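Long-range contacts in nicotinate phosphoribosyltransferase (PDB 1VLP), which catalyses the ATP-dependent joining of nicotinate to the phosphoribosyl group of 5-phospho-alpha-D-ribose 1-diphosphate, the first step from nicotinic acid to NAD: residues 42-52 and 385-396; 281-289 and 399-407. All coordinates share one frame; numbering follows the deposited sequence. Where two conformers were deposited one is given.

In the fold
Contact 1 pairs strands 43-50 and 388-395 within a five-stranded antiparallel sheet, while contact 2 lies about 17 Å away, centre to centre, where the turn after strand 279-281 of the six-stranded parallel sheet meets the chain that follows strand 398-399. The segments alternate along the sequence: 42-52, 281-289, 385-396, then 399-407. A tight turn carries the chain from one contact to the other, and Leu393 O and Ala400 N, 3.0 Å apart, probably share a hydrogen bond. The antiparallel sheet thus combines an N-terminal strand with late ones, and the chain leaving it runs to the turn after 279-281, in the TIM-barrel-like part typical of type II phosphoribosyltransferases.

Contact 1 (42-52 and 385-396); sequences VTVTYKYTNRS and PLNIVIKLLEVN
Leu392 lays its CD1 over the centre of the Tyr46 ring, a CH-pi contact 4.2 Å from CD1 to the ring centroid and 12° off the normal. This is the buried face of an antiparallel strand pair. Beside it Ile390 CG2 packs on Tyr46 CB, while Ile388 CG2 meets Tyr48 CE1 at 3.5 Å. Further along, Val42 CG1 and Val395 CG1 are squeezed to 3.5 Å. Thr45 O accepts from both Leu393 N and Glu394 N, a classic beta bulge that shifts the register by one residue.

The other face is looser and more polar. In one of its two conformers Lys47, bent at its last torsion (chi4 -86°), turns NZ to Thr49 OG1 at 2.7 Å. Arg51 stretches out to rest one guanidinium face on Val389 CG1. At the strand ends side chains join the backbone in the pairing: in one conformer of Ser52, OG accepts from Asn387 N, and Thr43 N donates to Asn396 OD1 in a nearly straight bond (174°).

An alanine in place of Tyr46 would probably leave Leu392 CD1 without its aromatic platform and Glu245 without the phenol hydroxyl it bonds. Strand 126-134 flanks 43-50, strand 398-399 flanks 388-395 on its other side, and helices 137-140 and 144-159 pack against the tyrosine face.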
loop_
_atom_site.group_PDB
_atom_site.type_symbol
_atom_site.label_atom_id
_atom_site.label_comp_id
_atom_site.label_asym_id
_atom_site.label_seq_id
_atom_site.Cartn_x
_atom_site.Cartn_y
_atom_site.Cartn_z
ATOM N N VAL A 42 -19.075 5.138 -9.934
ATOM C CA VAL A 42 -17.907 5.722 -10.587
ATOM C C VAL A 42 -17.092 4.619 -11.215
ATOM O O VAL A 42 -16.942 3.546 -10.645
ATOM C CB VAL A 42 -17.057 6.504 -9.524
ATOM C CG1 VAL A 42 -15.677 6.849 -10.015
ATOM C CG2 VAL A 42 -17.818 7.718 -9.031
ATOM N N THR A 43 -16.561 4.901 -12.404
ATOM C CA THR A 43 -15.759 3.946 -13.153
ATOM C C THR A 43 -14.312 4.426 -13.167
ATOM O O THR A 43 -14.019 5.641 -13.102
ATOM C CB THR A 43 -16.280 3.683 -14.590
ATOM O OG1 THR A 43 -16.124 4.842 -15.420
ATOM C CG2 THR A 43 -17.731 3.274 -14.553
ATOM N N VAL A 44 -13.406 3.458 -13.148
ATOM C CA VAL A 44 -11.994 3.778 -13.095
ATOM C C VAL A 44 -11.190 2.829 -13.976
ATOM O O VAL A 44 -11.670 1.735 -14.381
ATOM C CB VAL A 44 -11.443 3.650 -11.632
ATOM C CG1 VAL A 44 -12.126 4.652 -10.672
ATOM C CG2 VAL A 44 -11.584 2.165 -11.128
ATOM N N THR A 45 -9.955 3.260 -14.257
ATOM C CA THR A 45 -8.980 2.378 -14.896
ATOM C C THR A 45 -7.693 2.473 -14.090
ATOM O O THR A 45 -7.231 3.575 -13.805
ATOM C CB THR A 45 -8.713 2.780 -16.359
ATOM O OG1 THR A 45 -9.919 2.606 -17.107
ATOM C CG2 THR A 45 -7.610 1.933 -16.954
ATOM N N TYR A 46 -7.100 1.324 -13.758
ATOM C CA TYR A 46 -5.721 1.238 -13.207
ATOM C C TYR A 46 -4.791 0.693 -14.272
ATOM O O TYR A 46 -5.233 -0.129 -15.116
ATOM C CB TYR A 46 -5.639 0.279 -11.996
ATOM C CG TYR A 46 -6.456 0.653 -10.772
ATOM C CD1 TYR A 46 -7.833 0.379 -10.725
ATOM C CD2 TYR A 46 -5.870 1.258 -9.664
ATOM C CE1 TYR A 46 -8.595 0.706 -9.614
ATOM C CE2 TYR A 46 -6.631 1.590 -8.547
ATOM C CZ TYR A 46 -8.008 1.307 -8.555
ATOM O OH TYR A 46 -8.792 1.580 -7.476
ATOM N N LYS A 47 -3.508 1.067 -14.208
ATOM C CA LYS A 47 -2.538 0.611 -15.175
ATOM C C LYS A 47 -1.288 0.134 -14.493
ATOM O O LYS A 47 -0.789 0.757 -13.604
ATOM C CB LYS A 47 -2.164 1.725 -16.160
ATOM C CG LYS A 47 -0.822 1.484 -16.896
ATOM C CD LYS A 47 -0.391 2.631 -17.860
ATOM C CE LYS A 47 0.899 2.251 -18.661
ATOM N NZ LYS A 47 2.228 2.521 -17.997
ATOM N N TYR A 48 -0.809 -0.990 -14.986
ATOM C CA TYR A 48 0.495 -1.573 -14.593
ATOM C C TYR A 48 1.628 -0.834 -15.265
ATOM O O TYR A 48 1.590 -0.545 -16.433
ATOM C CB TYR A 48 0.527 -3.043 -15.011
ATOM C CG TYR A 48 1.867 -3.750 -15.030
ATOM C CD1 TYR A 48 2.388 -4.323 -13.861
ATOM C CD2 TYR A 48 2.602 -3.841 -16.214
ATOM C CE1 TYR A 48 3.583 -4.986 -13.881
ATOM C CE2 TYR A 48 3.853 -4.518 -16.247
ATOM C CZ TYR A 48 4.293 -5.134 -15.076
ATOM O OH TYR A 48 5.465 -5.831 -15.115
ATOM N N THR A 49 2.675 -0.566 -14.507
ATOM C CA THR A 49 3.894 -0.047 -15.075
ATOM C C THR A 49 5.068 -0.762 -14.428
ATOM O O THR A 49 5.090 -0.984 -13.213
ATOM C CB THR A 49 4.040 1.483 -14.841
ATOM O OG1 THR A 49 2.902 2.151 -15.377
ATOM C CG2 THR A 49 5.297 1.990 -15.556
ATOM N N ASN A 50 5.965 -1.214 -15.279
ATOM C CA ASN A 50 7.220 -1.798 -14.845
ATOM C C ASN A 50 8.313 -0.749 -14.955
ATOM O O ASN A 50 8.783 -0.440 -16.058
ATOM C CB ASN A 50 7.571 -3.027 -15.686
ATOM C CG ASN A 50 8.882 -3.693 -15.234
ATOM O OD1 ASN A 50 9.500 -3.258 -14.265
ATOM N ND2 ASN A 50 9.344 -4.735 -15.991
ATOM N N ARG A 51 8.654 -0.138 -13.828
ATOM C CA ARG A 51 9.709 0.906 -13.819
ATOM C C ARG A 51 11.111 0.299 -14.025
ATOM O O ARG A 51 12.013 0.991 -14.517
ATOM C CB ARG A 51 9.676 1.698 -12.517
ATOM C CG ARG A 51 8.328 2.410 -12.317
ATOM C CD ARG A 51 8.118 2.857 -10.885
ATOM N NE ARG A 51 6.979 3.764 -10.839
ATOM C CZ ARG A 51 6.499 4.309 -9.736
ATOM N NH1 ARG A 51 7.049 4.016 -8.565
ATOM N NH2 ARG A 51 5.437 5.116 -9.813
ATOM N N SER A 52 11.261 -0.973 -13.690
ATOM C CA SER A 52 12.485 -1.718 -13.968
ATOM C C SER A 52 12.419 -2.348 -15.383
ATOM O O SER A 52 12.352 -3.541 -15.530
ATOM C CB SER A 52 12.609 -2.926 -13.021
ATOM O OG SER A 52 12.442 -2.686 -11.641
ATOM N N PRO A 385 14.867 -6.533 -6.702
ATOM C CA PRO A 385 13.392 -6.656 -6.873
ATOM C C PRO A 385 12.860 -6.068 -8.168
ATOM O O PRO A 385 13.506 -5.221 -8.816
ATOM C CB PRO A 385 12.815 -5.814 -5.722
ATOM C CG PRO A 385 13.870 -5.720 -4.749
ATOM C CD PRO A 385 15.147 -5.635 -5.581
ATOM N N LEU A 386 11.690 -6.537 -8.554
ATOM C CA LEU A 386 10.959 -5.970 -9.670
ATOM C C LEU A 386 10.257 -4.726 -9.160
ATOM O O LEU A 386 9.494 -4.829 -8.195
ATOM C CB LEU A 386 9.947 -7.026 -10.140
ATOM C CG LEU A 386 9.220 -6.840 -11.436
ATOM C CD1 LEU A 386 10.216 -6.791 -12.606
ATOM C CD2 LEU A 386 8.220 -7.996 -11.596
ATOM N N ASN A 387 10.526 -3.573 -9.783
ATOM C CA ASN A 387 9.939 -2.268 -9.411
ATOM C C ASN A 387 8.688 -2.034 -10.263
ATOM O O ASN A 387 8.749 -1.308 -11.287
ATOM C CB ASN A 387 10.946 -1.158 -9.655
ATOM C CG ASN A 387 10.457 0.262 -9.214
ATOM O OD1 ASN A 387 9.322 0.457 -8.754
ATOM N ND2 ASN A 387 11.331 1.254 -9.387
ATOM N N ILE A 388 7.597 -2.643 -9.824
ATOM C CA ILE A 388 6.306 -2.550 -10.524
ATOM C C ILE A 388 5.253 -1.852 -9.654
ATOM O O ILE A 388 5.248 -1.933 -8.413
ATOM C CB ILE A 388 5.782 -3.929 -10.966
ATOM C CG1 ILE A 388 5.834 -4.928 -9.778
ATOM C CG2 ILE A 388 6.634 -4.419 -12.166
ATOM C CD1 ILE A 388 5.173 -6.256 -9.985
ATOM N N VAL A 389 4.330 -1.197 -10.351
ATOM C CA VAL A 389 3.185 -0.533 -9.712
ATOM C C VAL A 389 1.935 -0.746 -10.532
ATOM O O VAL A 389 2.041 -1.096 -11.697
ATOM C CB VAL A 389 3.407 0.961 -9.550
ATOM C CG1 VAL A 389 4.635 1.214 -8.684
ATOM C CG2 VAL A 389 3.520 1.661 -10.864
ATOM N N ILE A 390 0.786 -0.625 -9.886
ATOM C CA ILE A 390 -0.519 -0.631 -10.567
ATOM C C ILE A 390 -1.207 0.601 -9.988
ATOM O O ILE A 390 -1.505 0.660 -8.813
ATOM C CB ILE A 390 -1.322 -1.938 -10.359
ATOM C CG1 ILE A 390 -0.704 -3.052 -11.152
ATOM C CG2 ILE A 390 -2.787 -1.761 -10.769
ATOM C CD1 ILE A 390 -1.288 -4.417 -10.856
ATOM N N LYS A 391 -1.316 1.631 -10.823
ATOM C CA LYS A 391 -1.691 2.988 -10.432
ATOM C C LYS A 391 -3.050 3.405 -11.009
ATOM O O LYS A 391 -3.367 3.025 -12.121
ATOM C CB LYS A 391 -0.665 3.961 -11.009
ATOM C CG LYS A 391 -0.595 4.002 -12.574
ATOM C CD LYS A 391 0.717 4.622 -13.133
ATOM C CE LYS A 391 0.657 4.819 -14.655
ATOM N NZ LYS A 391 1.629 5.901 -15.038
ATOM N N LEU A 392 -3.799 4.191 -10.264
ATOM C CA LEU A 392 -5.033 4.758 -10.762
ATOM C C LEU A 392 -4.648 5.709 -11.903
ATOM O O LEU A 392 -3.783 6.596 -11.708
ATOM C CB LEU A 392 -5.787 5.483 -9.635
ATOM C CG LEU A 392 -7.118 6.084 -10.033
ATOM C CD1 LEU A 392 -8.095 5.035 -10.470
ATOM C CD2 LEU A 392 -7.655 6.949 -8.864
ATOM N N LEU A 393 -5.247 5.501 -13.082
ATOM C CA LEU A 393 -4.964 6.298 -14.282
ATOM C C LEU A 393 -6.098 7.248 -14.701
ATOM O O LEU A 393 -5.855 8.368 -15.202
ATOM C CB LEU A 393 -4.720 5.330 -15.451
ATOM C CG LEU A 393 -4.176 5.762 -16.807
ATOM C CD1 LEU A 393 -2.658 5.689 -16.852
ATOM C CD2 LEU A 393 -4.724 4.829 -17.832
ATOM N N GLU A 394 -7.329 6.775 -14.566
ATOM C CA GLU A 394 -8.478 7.496 -15.052
ATOM C C GLU A 394 -9.698 7.248 -14.162
ATOM O O GLU A 394 -9.844 6.143 -13.672
ATOM C CB GLU A 394 -8.767 6.980 -16.456
ATOM C CG GLU A 394 -9.404 7.891 -17.388
ATOM C CD GLU A 394 -9.450 7.306 -18.794
ATOM O OE1 GLU A 394 -10.305 6.419 -19.043
ATOM O OE2 GLU A 394 -8.632 7.753 -19.648
ATOM N N VAL A 395 -10.541 8.272 -14.021
ATOM C CA VAL A 395 -11.804 8.216 -13.258
ATOM C C VAL A 395 -12.935 8.914 -14.056
ATOM O O VAL A 395 -12.800 10.096 -14.355
ATOM C CB VAL A 395 -11.648 8.889 -11.883
ATOM C CG1 VAL A 395 -12.928 8.689 -11.026
ATOM C CG2 VAL A 395 -10.414 8.305 -11.078
ATOM N N ASN A 396 -14.000 8.170 -14.417
ATOM C CA ASN A 396 -15.066 8.746 -15.237
ATOM C C ASN A 396 -14.460 9.504 -16.447
ATOM O O ASN A 396 -14.881 10.585 -16.810
ATOM C CB ASN A 396 -15.915 9.676 -14.392
ATOM C CG ASN A 396 -16.844 8.925 -13.444
ATOM O OD1 ASN A 396 -16.872 7.685 -13.453
ATOM N ND2 ASN A 396 -17.644 9.664 -12.698
#

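Contact 2 (281-289 and 399-407); sequences LTDTFGTDD and HAIKISDNL
The backbones of Thr284 and Ile403-Ser404 meet where a type I turn, Asp283 to Gly286, offers Thr284 O to two amides: Ile403 N at 2.7 Å, nearly head-on to the carbonyl, and Ser404 N at 3.3 Å, from well above its plane. One oxygen thus fastens two successive residues of the loop.

Asp405 and Thr287 make the main polar side-chain link. With Asp405 CG swung beside its own backbone N (chi1 -84°), the carboxylate reaches the first turn of helix 287-291. There Thr287 N bonds to Asp405 OD1 at 2.8 Å along a syn lone pair, almost straight at 172°, and the Thr287 hydroxyl OG1 donates to Asp405 OD2 at 2.6 Å. Two bonds to one residue fix the rotation of the carboxylate, whose negative charge would probably suit the positive end of the helix dipole. Gly286, the N-cap residue, brings its CA alongside Asp405 OD1.

Phe285 packs beside the paired backbones. It turns a ring edge to Ile401 O, CE1 lying 3.3 Å from the oxygen, and makes an apolar contact with Ile403, whose CD1 comes within 4.1 Å of Phe285 CD1. A water bridges Asp283 OD2 and Lys402 NZ, joining two groups too far apart for a direct salt bridge; Asp283 OD2 also bonds Ser309. Within 399-407, Ser404 OG accepts from Asn406 N, making an ST turn.

Helix 414-423 lies against Ile401 and Ile403, while helix 312-326 touches Thr287 and Asp405 through Tyr315. On the Thr284 side stands helix 244-254, whose first residue, His244, probably the one that becomes phosphorylated in the reaction cycle and unmodified in this structure, hydrogen-bonds through ND1 to Thr284 OG1.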
loop_
_atom_site.group_PDB
_atom_site.type_symbol
_atom_site.label_atom_id
_atom_site.label_comp_id
_atom_site.label_asym_id
_atom_site.label_seq_id
_atom_site.Cartn_x
_atom_site.Cartn_y
_atom_site.Cartn_z
ATOM N N LEU A 281 -2.931 11.282 4.821
ATOM C CA LEU A 281 -1.949 11.313 3.753
ATOM C C LEU A 281 -1.936 12.691 3.070
ATOM O O LEU A 281 -2.855 13.057 2.352
ATOM C CB LEU A 281 -2.305 10.215 2.751
ATOM C CG LEU A 281 -1.267 9.765 1.751
ATOM C CD1 LEU A 281 0.094 9.404 2.400
ATOM C CD2 LEU A 281 -1.828 8.584 0.977
ATOM N N THR A 282 -0.883 13.463 3.315
ATOM C CA THR A 282 -0.896 14.895 3.016
ATOM C C THR A 282 -0.316 15.319 1.672
ATOM O O THR A 282 -0.530 16.468 1.252
ATOM C CB THR A 282 -0.146 15.679 4.132
ATOM O OG1 THR A 282 1.240 15.387 4.057
ATOM C CG2 THR A 282 -0.616 15.256 5.534
ATOM N N ASP A 283 0.472 14.438 1.030
ATOM C CA ASP A 283 1.339 14.838 -0.097
ATOM C C ASP A 283 0.752 14.657 -1.510
ATOM O O ASP A 283 1.369 15.066 -2.495
ATOM C CB ASP A 283 2.675 14.108 -0.048
ATOM C CG ASP A 283 2.542 12.590 -0.248
ATOM O OD1 ASP A 283 1.710 11.973 0.451
ATOM O OD2 ASP A 283 3.289 12.006 -1.072
ATOM N N THR A 284 -0.454 14.118 -1.589
ATOM C CA THR A 284 -1.030 13.736 -2.901
ATOM C C THR A 284 -1.003 14.915 -3.896
ATOM O O THR A 284 -0.587 14.752 -5.081
ATOM C CB THR A 284 -2.431 13.211 -2.733
ATOM O OG1 THR A 284 -2.430 12.212 -1.701
ATOM C CG2 THR A 284 -2.954 12.601 -4.087
ATOM N N PHE A 285 -1.481 16.068 -3.446
ATOM C CA PHE A 285 -1.453 17.320 -4.223
ATOM C C PHE A 285 -0.527 18.339 -3.547
ATOM O O PHE A 285 -0.734 19.524 -3.664
ATOM C CB PHE A 285 -2.850 17.902 -4.423
ATOM C CG PHE A 285 -3.759 16.969 -5.145
ATOM C CD1 PHE A 285 -3.277 16.256 -6.249
ATOM C CD2 PHE A 285 -5.041 16.733 -4.699
ATOM C CE1 PHE A 285 -4.074 15.311 -6.889
ATOM C CE2 PHE A 285 -5.852 15.818 -5.346
ATOM C CZ PHE A 285 -5.359 15.101 -6.431
ATOM N N GLY A 286 0.452 17.809 -2.836
ATOM C CA GLY A 286 1.455 18.581 -2.120
ATOM C C GLY A 286 0.974 18.882 -0.714
ATOM O O GLY A 286 -0.174 19.205 -0.497
ATOM N N THR A 287 1.850 18.695 0.249
ATOM C CA THR A 287 1.482 18.925 1.645
ATOM C C THR A 287 0.962 20.348 1.984
ATOM O O THR A 287 0.033 20.494 2.784
ATOM C CB THR A 287 2.628 18.458 2.540
ATOM O OG1 THR A 287 2.754 17.039 2.409
ATOM C CG2 THR A 287 2.345 18.816 3.986
ATOM N N ASP A 288 1.490 21.378 1.335
ATOM C CA ASP A 288 0.976 22.743 1.509
ATOM C C ASP A 288 -0.538 22.918 1.238
ATOM O O ASP A 288 -1.255 23.623 1.999
ATOM C CB ASP A 288 1.782 23.688 0.622
ATOM C CG ASP A 288 3.213 23.879 1.093
ATOM O OD1 ASP A 288 3.528 23.528 2.242
ATOM O OD2 ASP A 288 4.032 24.376 0.289
ATOM N N ASP A 289 -1.035 22.308 0.154
ATOM C CA ASP A 289 -2.450 22.410 -0.159
ATOM C C ASP A 289 -3.272 21.727 0.944
ATOM O O ASP A 289 -4.308 22.264 1.390
ATOM C CB ASP A 289 -2.786 21.754 -1.493
ATOM C CG ASP A 289 -4.240 21.877 -1.807
ATOM O OD1 ASP A 289 -4.611 23.020 -2.109
ATOM O OD2 ASP A 289 -4.995 20.880 -1.692
ATOM N N HIS A 399 -8.425 12.337 -16.264
ATOM C CA HIS A 399 -7.089 11.910 -15.829
ATOM C C HIS A 399 -6.962 11.934 -14.297
ATOM O O HIS A 399 -7.400 12.900 -13.664
ATOM C CB HIS A 399 -6.037 12.868 -16.377
ATOM C CG HIS A 399 -5.908 12.845 -17.864
ATOM N ND1 HIS A 399 -5.463 11.736 -18.546
ATOM C CD2 HIS A 399 -6.183 13.786 -18.799
ATOM C CE1 HIS A 399 -5.451 12.005 -19.846
ATOM N NE2 HIS A 399 -5.893 13.236 -20.020
ATOM N N ALA A 400 -6.328 10.915 -13.729
ATOM C CA ALA A 400 -6.009 10.859 -12.302
ATOM C C ALA A 400 -4.523 11.203 -12.177
ATOM O O ALA A 400 -3.709 10.676 -12.940
ATOM C CB ALA A 400 -6.277 9.494 -11.733
ATOM N N ILE A 401 -4.170 12.076 -11.231
ATOM C CA ILE A 401 -2.764 12.527 -11.091
ATOM C C ILE A 401 -2.340 12.624 -9.649
ATOM O O ILE A 401 -3.175 12.703 -8.759
ATOM C CB ILE A 401 -2.521 13.919 -11.729
ATOM C CG1 ILE A 401 -3.362 15.029 -11.027
ATOM C CG2 ILE A 401 -2.814 13.868 -13.211
ATOM C CD1 ILE A 401 -2.771 16.367 -11.038
ATOM N N LYS A 402 -1.016 12.636 -9.453
ATOM C CA LYS A 402 -0.409 12.821 -8.159
ATOM C C LYS A 402 0.744 13.808 -8.300
ATOM O O LYS A 402 1.594 13.685 -9.220
ATOM C CB LYS A 402 0.115 11.508 -7.593
ATOM C CG LYS A 402 0.715 11.698 -6.227
ATOM C CD LYS A 402 0.881 10.406 -5.486
ATOM C CE LYS A 402 1.872 9.541 -6.134
ATOM N NZ LYS A 402 2.444 8.641 -5.095
ATOM N N ILE A 403 0.799 14.772 -7.391
ATOM C CA ILE A 403 1.844 15.777 -7.429
ATOM C C ILE A 403 3.002 15.285 -6.565
ATOM O O ILE A 403 4.152 15.275 -7.019
ATOM C CB ILE A 403 1.336 17.174 -7.002
ATOM C CG1 ILE A 403 0.379 17.719 -8.069
ATOM C CG2 ILE A 403 2.510 18.132 -6.801
ATOM C CD1 ILE A 403 -0.406 18.875 -7.637
ATOM N N SER A 404 2.686 14.831 -5.345
ATOM C CA SER A 404 3.666 14.408 -4.322
ATOM C C SER A 404 4.404 15.631 -3.783
ATOM O O SER A 404 4.165 16.735 -4.211
ATOM C CB SER A 404 4.686 13.361 -4.808
ATOM O OG SER A 404 5.856 13.966 -5.309
ATOM N N ASP A 405 5.269 15.399 -2.791
ATOM C CA ASP A 405 6.123 16.445 -2.197
ATOM C C ASP A 405 7.521 16.497 -2.856
ATOM O O ASP A 405 8.304 17.399 -2.570
ATOM C CB ASP A 405 6.257 16.206 -0.685
ATOM C CG ASP A 405 5.090 16.801 0.132
ATOM O OD1 ASP A 405 4.330 17.614 -0.399
ATOM O OD2 ASP A 405 4.997 16.464 1.332
ATOM N N ASN A 406 7.806 15.556 -3.748
ATOM C CA ASN A 406 9.003 15.613 -4.614
ATOM C C ASN A 406 8.492 16.342 -5.845
ATOM O O ASN A 406 8.005 15.712 -6.780
ATOM C CB ASN A 406 9.464 14.186 -4.913
ATOM C CG ASN A 406 10.899 14.102 -5.407
ATOM O OD1 ASN A 406 11.390 14.982 -6.109
ATOM N ND2 ASN A 406 11.577 13.019 -5.037
ATOM N N LEU A 407 8.526 17.675 -5.783
ATOM C CA LEU A 407 7.669 18.584 -6.597
ATOM C C LEU A 407 7.715 18.495 -8.134
ATOM O O LEU A 407 6.693 18.752 -8.805
HETATM O O HOH W 1 3.839 10.003 -2.655
#